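Local atomic coordinates of aldo-keto reductase family 1, member B4 (Aldose reductase) (Schistosoma japonicum, PDB entry 4HBK), a protein that probably reduces aldehydes, including sugars, to alcohols with NADPH, as an aldose reductase of the aldo/keto reductase family. Residues 107-113 / 139-145; 122-126 / 181-187; 212-218 / 236-242. One frame throughout, in Å; residues are numbered along the deposited sequence.

Contact 1 (107-113 / 139-145)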
loop_
_atom_site.group_PDB
_atom_site.type_symbol
_atom_site.label_atom_id
_atom_site.label_comp_id
_atom_site.label_asym_id
_atom_site.label_seq_id
_atom_site.Cartn_x
_atom_site.Cartn_y
_atom_site.Cartn_z
ATOM N N PHE A 107 -8.042 0.411 -10.631
ATOM C CA PHE A 107 -8.147 0.612 -9.193
ATOM C C PHE A 107 -7.047 1.573 -8.748
ATOM O O PHE A 107 -5.866 1.260 -8.864
ATOM C CB PHE A 107 -7.994 -0.731 -8.482
ATOM C CG PHE A 107 -8.401 -0.710 -7.039
ATOM C CD1 PHE A 107 -7.585 -0.133 -6.080
ATOM C CD2 PHE A 107 -9.592 -1.300 -6.636
ATOM C CE1 PHE A 107 -7.956 -0.135 -4.733
ATOM C CE2 PHE A 107 -9.968 -1.305 -5.300
ATOM C CZ PHE A 107 -9.151 -0.715 -4.345
ATOM N N ILE A 108 -7.428 2.738 -8.238
ATOM C CA ILE A 108 -6.460 3.756 -7.845
ATOM C C ILE A 108 -6.456 3.986 -6.336
ATOM O O ILE A 108 -7.480 4.341 -5.744
ATOM C CB ILE A 108 -6.791 5.100 -8.493
ATOM C CG1 ILE A 108 -6.918 4.946 -10.011
ATOM C CG2 ILE A 108 -5.754 6.147 -8.099
ATOM C CD1 ILE A 108 -5.592 4.738 -10.701
ATOM N N THR A 109 -5.294 3.818 -5.722
ATOM C CA THR A 109 -5.138 4.061 -4.297
ATOM C C THR A 109 -4.275 5.279 -4.058
ATOM O O THR A 109 -3.254 5.474 -4.724
ATOM C CB THR A 109 -4.445 2.882 -3.600
ATOM O OG1 THR A 109 -5.285 1.719 -3.675
ATOM C CG2 THR A 109 -4.154 3.221 -2.138
ATOM N N SER A 110 -4.688 6.113 -3.113
ATOM C CA SER A 110 -3.795 7.137 -2.595
ATOM C C SER A 110 -3.865 7.140 -1.080
ATOM O O SER A 110 -4.630 6.379 -0.481
ATOM C CB SER A 110 -4.105 8.523 -3.149
ATOM O OG SER A 110 -3.098 9.434 -2.723
ATOM N N LYS A 111 -3.060 7.988 -0.456
ATOM C CA LYS A 111 -2.928 7.936 0.990
ATOM C C LYS A 111 -2.867 9.337 1.571
ATOM O O LYS A 111 -2.229 10.239 1.013
ATOM C CB LYS A 111 -1.682 7.144 1.387
ATOM C CG LYS A 111 -1.444 5.878 0.568
ATOM C CD LYS A 111 -0.348 5.011 1.199
ATOM C CE LYS A 111 0.013 3.795 0.327
ATOM N NZ LYS A 111 0.580 4.145 -1.014
ATOM N N LEU A 112 -3.544 9.508 2.696
ATOM C CA LEU A 112 -3.561 10.764 3.415
ATOM C C LEU A 112 -2.277 10.896 4.212
ATOM O O LEU A 112 -1.978 10.022 5.028
ATOM C CB LEU A 112 -4.759 10.774 4.371
ATOM C CG LEU A 112 -4.854 11.966 5.330
ATOM C CD1 LEU A 112 -5.105 13.240 4.541
ATOM C CD2 LEU A 112 -5.962 11.741 6.354
ATOM N N TRP A 113 -1.531 11.985 3.997
ATOM C CA TRP A 113 -0.253 12.177 4.680
ATOM C C TRP A 113 -0.360 12.760 6.094
ATOM O O TRP A 113 -1.275 13.533 6.384
ATOM C CB TRP A 113 0.712 13.020 3.844
ATOM C CG TRP A 113 2.032 13.176 4.523
ATOM C CD1 TRP A 113 2.585 14.330 4.994
ATOM C CD2 TRP A 113 2.947 12.123 4.862
ATOM N NE1 TRP A 113 3.803 14.065 5.575
ATOM C CE2 TRP A 113 4.046 12.719 5.513
ATOM C CE3 TRP A 113 2.949 10.739 4.665
ATOM C CZ2 TRP A 113 5.134 11.977 5.976
ATOM C CZ3 TRP A 113 4.032 10.007 5.114
ATOM C CH2 TRP A 113 5.109 10.627 5.766
ATOM N N ASP A 139 -10.436 4.876 -5.646
ATOM C CA ASP A 139 -10.980 3.588 -5.246
ATOM C C ASP A 139 -10.677 3.300 -3.781
ATOM O O ASP A 139 -11.497 2.704 -3.077
ATOM C CB ASP A 139 -10.449 2.474 -6.140
ATOM C CG ASP A 139 -10.966 2.592 -7.553
ATOM O OD1 ASP A 139 -12.081 2.097 -7.804
ATOM O OD2 ASP A 139 -10.269 3.198 -8.400
ATOM N N LEU A 140 -9.506 3.737 -3.329
ATOM C CA LEU A 140 -9.061 3.452 -1.971
ATOM C C LEU A 140 -8.209 4.614 -1.437
ATOM O O LEU A 140 -7.356 5.151 -2.151
ATOM C CB LEU A 140 -8.270 2.128 -1.942
ATOM C CG LEU A 140 -7.776 1.620 -0.580
ATOM C CD1 LEU A 140 -8.940 1.475 0.385
ATOM C CD2 LEU A 140 -6.953 0.308 -0.681
ATOM N N TYR A 141 -8.453 4.998 -0.184
ATOM C CA TYR A 141 -7.721 6.082 0.459
ATOM C C TYR A 141 -7.354 5.626 1.860
ATOM O O TYR A 141 -8.228 5.341 2.679
ATOM C CB TYR A 141 -8.602 7.331 0.526
ATOM C CG TYR A 141 -7.874 8.662 0.703
ATOM C CD1 TYR A 141 -6.700 8.954 0.002
ATOM C CD2 TYR A 141 -8.398 9.648 1.537
ATOM C CE1 TYR A 141 -6.054 10.194 0.155
ATOM C CE2 TYR A 141 -7.773 10.875 1.695
ATOM C CZ TYR A 141 -6.608 11.153 1.008
ATOM O OH TYR A 141 -6.016 12.389 1.191
ATOM N N LEU A 142 -6.053 5.556 2.130
ATOM C CA LEU A 142 -5.542 5.009 3.378
ATOM C C LEU A 142 -4.970 6.094 4.266
ATOM O O LEU A 142 -4.357 7.042 3.784
ATOM C CB LEU A 142 -4.399 4.034 3.091
ATOM C CG LEU A 142 -4.655 2.890 2.121
ATOM C CD1 LEU A 142 -3.418 2.005 2.056
ATOM C CD2 LEU A 142 -5.886 2.097 2.556
ATOM N N ILE A 143 -5.127 5.941 5.572
ATOM C CA ILE A 143 -4.319 6.742 6.480
ATOM C C ILE A 143 -2.882 6.212 6.439
ATOM O O ILE A 143 -2.629 5.041 6.746
ATOM C CB ILE A 143 -4.871 6.707 7.905
ATOM C CG1 ILE A 143 -6.332 7.169 7.905
ATOM C CG2 ILE A 143 -4.021 7.589 8.822
ATOM C CD1 ILE A 143 -6.929 7.310 9.288
ATOM N N HIS A 144 -1.936 7.065 6.042
ATOM C CA HIS A 144 -0.582 6.585 5.718
ATOM C C HIS A 144 0.162 6.002 6.926
ATOM O O HIS A 144 0.860 4.996 6.793
ATOM C CB HIS A 144 0.243 7.698 5.080
ATOM C CG HIS A 144 1.301 7.211 4.143
ATOM N ND1 HIS A 144 1.542 7.811 2.921
ATOM C CD2 HIS A 144 2.194 6.200 4.250
ATOM C CE1 HIS A 144 2.538 7.186 2.319
ATOM N NE2 HIS A 144 2.954 6.209 3.103
ATOM N N TRP A 145 0.008 6.650 8.082
ATOM C CA TRP A 145 0.639 6.263 9.350
ATOM C C TRP A 145 -0.335 6.602 10.472
ATOM O O TRP A 145 -1.219 7.437 10.283
ATOM C CB TRP A 145 1.954 7.042 9.578
ATOM C CG TRP A 145 3.086 6.620 8.680
ATOM C CD1 TRP A 145 3.426 7.162 7.476
ATOM C CD2 TRP A 145 4.025 5.561 8.920
ATOM N NE1 TRP A 145 4.518 6.505 6.946
ATOM C CE2 TRP A 145 4.905 5.520 7.816
ATOM C CE3 TRP A 145 4.209 4.650 9.962
ATOM C CZ2 TRP A 145 5.942 4.587 7.715
ATOM C CZ3 TRP A 145 5.240 3.724 9.861
ATOM C CH2 TRP A 145 6.089 3.695 8.742
HETATM O O HOH W 1 0.832 10.175 1.661
HETATM O O HOH W 2 -3.632 12.396 -0.033
#
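The imidazole of His144 lies between two groups of 107-113. The six-membered ring of Trp113 turns its CZ3 edge over one face, a T-shaped pair with planes at 90°, and Lys111 CD sits over the opposite face, 3.8 Å from the ring centroid. At the imidazole edge, in plane, a water bonds to His144 ND1 (2.8 Å) and donates to Lys111 O. Trp113 CZ3 also touches Trp145 CD1 at 3.7 Å, completing an aromatic cluster. At the other end, Asp139 CB stands almost exactly over the centre of the Phe107 ring, 3.6 Å from its centroid. The Tyr141 ring leans on the Ser110-Leu112 backbone, and a second water at its edge joins Tyr141 OH (2.7 Å) to Lys111 O, which thus accepts from two waters.

Between these rings run parallel strands 107-112 and 140-143, neighbours in a beta-alpha-beta unit of the (beta/alpha)8 barrel. Ile108 O, Leu140 O, Ser110 O, Leu142 O and Leu112 O accept in alternation across the pair. At the N-terminal end of the pair Asp139 OD2 takes Ile108 N (2.9 Å) on its anti side, 34° out of the carboxylate plane, and the same oxygen pairs with Arg103. Leu112 and Tyr141 face helices 119-133 and 171-183; Thr109, Lys111, Leu140 and Leu142 point into the barrel.

Lys111 runs extended past the imidazole and bends only at its last torsion (chi4 63°), where NZ meets Asp77 and Cys78 O. Lys111 is predicted to lower the pKa of the proton donor Tyr82, and His144 to bind substrate. The two-sided packing limits the tilt and, with the water at ND1, probably the rotation of the imidazole, consistent with a set position close to Tyr82.

Contact 2 (122-126 / 181-187); sequences VRKAC and LVDEGLV
Glu184 OE2 is gripped by both terminal nitrogens of Arg123: NH1 donates at 2.9 Å in a salt bridge, and NH2 adds a weak bond at 3.3 Å. OE2 lies in the guanidinium plane and receives NH1 on its anti lone pair, with the two flat groups turned 42° apart. The arginine chain folds at chi2 (66°) and chi3 (52°), which brings its end round toward 181-187 and against Leu186, whose CD1 covers one guanidinium face off-centre, 3.8 Å from Arg123 NH1. Leu181 runs antiparallel to the arginine side chain, CD2 3.5 Å from Arg123 NE.

Deeper in, Leu181 CD1 meets Val122 CG1 and Cys126 SG, and the sulfur also touches Val187 CG2 at 3.8 Å. Helix 119-133 thus packs on the C-terminal end of helix 171-183 and the turn after it, outside the barrel, where Cys126, Leu181 and Val187 cover Tyr141 of strand 138-143. Gly185, first to leave helical angles, has positive phi; Gly185 N bonds to Val182 O and Leu186 N, weakly, to Leu181 O, a Schellman motif.

Chemistry grades outward from an apolar base to an ion pair at the more exposed side, where nearby solvent would probably weaken its electrostatic contribution.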
loop_
_atom_site.group_PDB
_atom_site.type_symbol
_atom_site.label_atom_id
_atom_site.label_comp_id
_atom_site.label_asym_id
_atom_site.label_seq_id
_atom_site.Cartn_x
_atom_site.Cartn_y
_atom_site.Cartn_z
ATOM N N VAL A 122 -8.406 17.087 6.344
ATOM C CA VAL A 122 -8.561 15.854 5.575
ATOM C C VAL A 122 -9.199 16.071 4.191
ATOM O O VAL A 122 -8.685 15.591 3.190
ATOM C CB VAL A 122 -9.356 14.804 6.357
ATOM C CG1 VAL A 122 -9.581 13.572 5.504
ATOM C CG2 VAL A 122 -8.634 14.439 7.652
ATOM N N ARG A 123 -10.299 16.812 4.136
ATOM C CA ARG A 123 -11.032 17.013 2.882
ATOM C C ARG A 123 -10.173 17.648 1.798
ATOM O O ARG A 123 -10.125 17.168 0.654
ATOM C CB ARG A 123 -12.281 17.872 3.122
ATOM C CG ARG A 123 -12.953 18.411 1.847
ATOM C CD ARG A 123 -13.539 17.297 1.015
ATOM N NE ARG A 123 -14.406 16.459 1.832
ATOM C CZ ARG A 123 -15.728 16.407 1.716
ATOM N NH1 ARG A 123 -16.344 17.141 0.793
ATOM N NH2 ARG A 123 -16.429 15.610 2.517
ATOM N N LYS A 124 -9.496 18.732 2.150
ATOM C CA LYS A 124 -8.685 19.445 1.173
ATOM C C LYS A 124 -7.529 18.590 0.678
ATOM O O LYS A 124 -7.165 18.662 -0.488
ATOM C CB LYS A 124 -8.179 20.779 1.743
ATOM C CG LYS A 124 -9.302 21.790 1.987
ATOM C CD LYS A 124 -8.773 23.178 2.359
ATOM C CE LYS A 124 -9.915 24.194 2.488
ATOM N NZ LYS A 124 -10.628 24.442 1.191
ATOM N N ALA A 125 -6.950 17.777 1.560
ATOM C CA ALA A 125 -5.835 16.930 1.152
ATOM C C ALA A 125 -6.313 15.917 0.119
ATOM O O ALA A 125 -5.639 15.663 -0.869
ATOM C CB ALA A 125 -5.225 16.227 2.352
ATOM N N CYS A 126 -7.486 15.336 0.355
ATOM C CA CYS A 126 -8.043 14.385 -0.597
ATOM C C CYS A 126 -8.333 15.076 -1.926
ATOM O O CYS A 126 -7.997 14.563 -2.991
ATOM C CB CYS A 126 -9.317 13.744 -0.050
ATOM S SG CYS A 126 -9.958 12.405 -1.103
ATOM N N LEU A 181 -15.726 11.221 3.243
ATOM C CA LEU A 181 -15.264 11.121 1.864
ATOM C C LEU A 181 -16.030 10.020 1.142
ATOM O O LEU A 181 -16.335 10.132 -0.053
ATOM C CB LEU A 181 -13.756 10.843 1.813
ATOM C CG LEU A 181 -12.851 11.930 2.400
ATOM C CD1 LEU A 181 -11.402 11.470 2.475
ATOM C CD2 LEU A 181 -12.968 13.239 1.603
ATOM N N VAL A 182 -16.333 8.949 1.867
ATOM C CA VAL A 182 -17.120 7.865 1.297
ATOM C C VAL A 182 -18.574 8.333 1.090
ATOM O O VAL A 182 -19.148 8.132 0.018
ATOM C CB VAL A 182 -17.097 6.608 2.201
ATOM C CG1 VAL A 182 -18.074 5.548 1.679
ATOM C CG2 VAL A 182 -15.699 6.040 2.284
ATOM N N ASP A 183 -19.157 8.957 2.117
ATOM C CA ASP A 183 -20.507 9.512 2.019
ATOM C C ASP A 183 -20.678 10.370 0.763
ATOM O O ASP A 183 -21.703 10.303 0.087
ATOM C CB ASP A 183 -20.848 10.364 3.248
ATOM C CG ASP A 183 -20.930 9.553 4.547
ATOM O OD1 ASP A 183 -21.042 8.310 4.505
ATOM O OD2 ASP A 183 -20.890 10.176 5.629
ATOM N N GLU A 184 -19.666 11.174 0.462
ATOM C CA GLU A 184 -19.730 12.162 -0.608
ATOM C C GLU A 184 -19.355 11.611 -1.978
ATOM O O GLU A 184 -19.437 12.324 -2.970
ATOM C CB GLU A 184 -18.782 13.318 -0.295
ATOM C CG GLU A 184 -19.070 14.022 1.010
ATOM C CD GLU A 184 -19.780 15.337 0.804
ATOM O OE1 GLU A 184 -21.022 15.326 0.685
ATOM O OE2 GLU A 184 -19.090 16.379 0.756
ATOM N N GLY A 185 -18.916 10.360 -2.038
ATOM C CA GLY A 185 -18.523 9.779 -3.312
ATOM C C GLY A 185 -17.117 10.116 -3.808
ATOM O O GLY A 185 -16.725 9.690 -4.896
ATOM N N LEU A 186 -16.351 10.868 -3.024
ATOM C CA LEU A 186 -14.976 11.187 -3.391
ATOM C C LEU A 186 -14.062 9.964 -3.279
ATOM O O LEU A 186 -13.051 9.856 -3.978
ATOM C CB LEU A 186 -14.440 12.338 -2.534
ATOM C CG LEU A 186 -15.163 13.674 -2.686
ATOM C CD1 LEU A 186 -14.741 14.642 -1.605
ATOM C CD2 LEU A 186 -14.888 14.267 -4.054
ATOM N N VAL A 187 -14.432 9.042 -2.402
ATOM C CA VAL A 187 -13.660 7.824 -2.187
ATOM C C VAL A 187 -14.607 6.626 -2.070
ATOM O O VAL A 187 -15.637 6.731 -1.423
ATOM C CB VAL A 187 -12.814 7.960 -0.905
ATOM C CG1 VAL A 187 -12.287 6.628 -0.467
ATOM C CG2 VAL A 187 -11.665 8.962 -1.123
#

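Contact 3 (212-218 / 236-242); sequences ANLQIEI and LTVTAYA
Asn213 ND2 spends both hydrogens on hydroxyls of the neighbouring strand, one on Thr237 OG1 (2.9 Å, in the amide plane) and one on Thr239 OG1 (3.0 Å, slightly tilted from it). Thr237 OG1 in turn donates to Ala212 O, which also accepts Thr237 N. This relay opens a parallel pair, strands 213-217 and 237-241, joined through helix 225-233 as a beta-alpha-beta unit of the (beta/alpha)8 barrel. A water ties the inward-facing groups further: it donates to Asn213 OD1 (2.7 Å), accepts from Gln215 NE2 and hydrogen-bonds to Thr239 OG1. Gln215 NE2 has a second partner in Asp77.

Backbone bonds then alternate along the strands, among them Thr239 N to Leu214 O at 2.7 Å and Tyr241 N to Ile216 O at 2.8 Å.

At the C-terminal end, the torsion of Tyr241 (chi1 78°) sets CG between its backbone N and carbonyl carbon and folds the ring back across the 216-217 peptide. Glu217 N lies over one ring face off-centre, Glu217 CB adds a CH-pi contact on that face, and Gln215 CG meets the edge in plane, 3.7 Å from Tyr241 CD2. The ring is thus held by packing on its face and by a bond from its hydroxyl to Asn194 OD1.

On the other side of the sheet, Leu214, Ile216, Ile218 and Val238 meet helix 225-233. Ile218 CD1 packs on Val238 CG1 at 3.6 Å, while Ile218 CB touches Ala240 CB at 3.5 Å.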
loop_
_atom_site.group_PDB
_atom_site.type_symbol
_atom_site.label_atom_id
_atom_site.label_comp_id
_atom_site.label_asym_id
_atom_site.label_seq_id
_atom_site.Cartn_x
_atom_site.Cartn_y
_atom_site.Cartn_z
ATOM N N ALA A 212 -11.503 -1.098 4.807
ATOM C CA ALA A 212 -11.600 -2.190 3.842
ATOM C C ALA A 212 -10.250 -2.848 3.602
ATOM O O ALA A 212 -10.169 -3.968 3.085
ATOM C CB ALA A 212 -12.151 -1.673 2.515
ATOM N N ASN A 213 -9.179 -2.149 3.962
ATOM C CA ASN A 213 -7.853 -2.618 3.605
ATOM C C ASN A 213 -6.787 -2.125 4.577
ATOM O O ASN A 213 -6.891 -1.023 5.122
ATOM C CB ASN A 213 -7.533 -2.186 2.169
ATOM C CG ASN A 213 -6.121 -2.524 1.751
ATOM O OD1 ASN A 213 -5.249 -1.653 1.736
ATOM N ND2 ASN A 213 -5.884 -3.787 1.388
ATOM N N LEU A 214 -5.779 -2.961 4.807
ATOM C CA LEU A 214 -4.637 -2.601 5.635
ATOM C C LEU A 214 -3.411 -2.831 4.764
ATOM O O LEU A 214 -3.282 -3.901 4.154
ATOM C CB LEU A 214 -4.567 -3.501 6.876
ATOM C CG LEU A 214 -3.304 -3.407 7.741
ATOM C CD1 LEU A 214 -3.223 -2.070 8.471
ATOM C CD2 LEU A 214 -3.208 -4.572 8.734
ATOM N N GLN A 215 -2.540 -1.829 4.677
ATOM C CA GLN A 215 -1.305 -1.959 3.912
ATOM C C GLN A 215 -0.144 -1.894 4.890
ATOM O O GLN A 215 -0.043 -0.955 5.669
ATOM C CB GLN A 215 -1.174 -0.860 2.833
ATOM C CG GLN A 215 0.116 -0.977 1.992
ATOM C CD GLN A 215 0.218 0.037 0.837
ATOM O OE1 GLN A 215 1.225 0.729 0.707
ATOM N NE2 GLN A 215 -0.813 0.103 -0.012
ATOM N N ILE A 216 0.720 -2.898 4.851
ATOM C CA ILE A 216 1.815 -3.025 5.801
ATOM C C ILE A 216 2.970 -3.713 5.098
ATOM O O ILE A 216 2.777 -4.321 4.043
ATOM C CB ILE A 216 1.413 -3.901 7.005
ATOM C CG1 ILE A 216 0.619 -5.134 6.524
ATOM C CG2 ILE A 216 0.618 -3.086 8.019
ATOM C CD1 ILE A 216 0.227 -6.116 7.640
ATOM N N GLU A 217 4.162 -3.637 5.690
ATOM C CA GLU A 217 5.325 -4.342 5.163
ATOM C C GLU A 217 5.169 -5.845 5.329
ATOM O O GLU A 217 5.001 -6.349 6.443
ATOM C CB GLU A 217 6.609 -3.876 5.852
ATOM C CG GLU A 217 7.825 -4.760 5.582
ATOM C CD GLU A 217 9.070 -4.261 6.311
ATOM O OE1 GLU A 217 8.999 -3.200 6.974
ATOM O OE2 GLU A 217 10.117 -4.930 6.217
ATOM N N ILE A 218 5.227 -6.558 4.210
ATOM C CA ILE A 218 5.140 -8.012 4.223
ATOM C C ILE A 218 6.017 -8.605 3.109
ATOM O O ILE A 218 5.922 -8.213 1.931
ATOM C CB ILE A 218 3.682 -8.507 4.049
ATOM C CG1 ILE A 218 2.713 -7.703 4.914
ATOM C CG2 ILE A 218 3.566 -9.997 4.382
ATOM C CD1 ILE A 218 1.253 -8.108 4.688
ATOM N N LEU A 236 -10.731 -7.459 7.070
ATOM C CA LEU A 236 -9.951 -6.548 6.234
ATOM C C LEU A 236 -9.233 -7.351 5.166
ATOM O O LEU A 236 -8.894 -8.509 5.389
ATOM C CB LEU A 236 -8.886 -5.834 7.052
ATOM C CG LEU A 236 -9.309 -5.009 8.258
ATOM C CD1 LEU A 236 -8.370 -3.822 8.396
ATOM C CD2 LEU A 236 -10.752 -4.556 8.115
ATOM N N THR A 237 -8.974 -6.735 4.015
ATOM C CA THR A 237 -8.004 -7.300 3.087
ATOM C C THR A 237 -6.665 -6.675 3.438
ATOM O O THR A 237 -6.613 -5.605 4.061
ATOM C CB THR A 237 -8.322 -6.974 1.641
ATOM O OG1 THR A 237 -8.207 -5.558 1.440
ATOM C CG2 THR A 237 -9.731 -7.465 1.268
ATOM N N VAL A 238 -5.585 -7.332 3.038
ATOM C CA VAL A 238 -4.264 -6.898 3.447
ATOM C C VAL A 238 -3.349 -6.780 2.253
ATOM O O VAL A 238 -3.263 -7.688 1.435
ATOM C CB VAL A 238 -3.645 -7.872 4.459
ATOM C CG1 VAL A 238 -2.286 -7.361 4.918
ATOM C CG2 VAL A 238 -4.580 -8.052 5.660
ATOM N N THR A 239 -2.653 -5.656 2.166
ATOM C CA THR A 239 -1.749 -5.404 1.064
ATOM C C THR A 239 -0.333 -5.427 1.586
ATOM O O THR A 239 -0.031 -4.841 2.632
ATOM C CB THR A 239 -2.031 -4.037 0.422
ATOM O OG1 THR A 239 -3.324 -4.063 -0.201
ATOM C CG2 THR A 239 -0.960 -3.684 -0.623
ATOM N N ALA A 240 0.538 -6.114 0.857
ATOM C CA ALA A 240 1.931 -6.191 1.240
ATOM C C ALA A 240 2.680 -5.105 0.516
ATOM O O ALA A 240 2.727 -5.096 -0.705
ATOM C CB ALA A 240 2.503 -7.538 0.868
ATOM N N TYR A 241 3.269 -4.179 1.256
ATOM C CA TYR A 241 4.189 -3.282 0.603
ATOM C C TYR A 241 5.626 -3.770 0.790
ATOM O O TYR A 241 5.904 -4.607 1.656
ATOM C CB TYR A 241 3.958 -1.816 0.990
ATOM C CG TYR A 241 4.479 -1.330 2.326
ATOM C CD1 TYR A 241 5.841 -1.157 2.559
ATOM C CD2 TYR A 241 3.590 -0.941 3.323
ATOM C CE1 TYR A 241 6.308 -0.663 3.790
ATOM C CE2 TYR A 241 4.037 -0.447 4.541
ATOM C CZ TYR A 241 5.387 -0.309 4.773
ATOM O OH TYR A 241 5.790 0.186 5.990
ATOM N N ALA A 242 6.523 -3.265 -0.051
ATOM C CA ALA A 242 7.892 -3.777 -0.109
ATOM C C ALA A 242 7.885 -5.302 -0.166
ATOM O O ALA A 242 8.578 -5.953 0.620
ATOM C CB ALA A 242 8.690 -3.295 1.094
HETATM O O HOH W 3 -3.628 -1.376 -0.455
#

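In the fold
Contacts 1 and 3 are buried strand pairs of the same parallel barrel sheet, their centres about 12 Å apart, and meet inside it where Lys111 CE nears Gln215 OE1 and Leu142 packs on Gln215; Asp77 serves the polar ends of both Lys111 and Gln215. Contact 2 lies further out, partly buried, and shares helix 119-133 with the crossover that links the two strands of contact 1. Tyr141 joins these layers, packing on Cys126 and Leu181. In the strand pairs, backbone bonds are joined by amides, hydroxyls, waters and salt bridges; in the helix layer, apolar contacts dominate and an ion pair lies at its outer side.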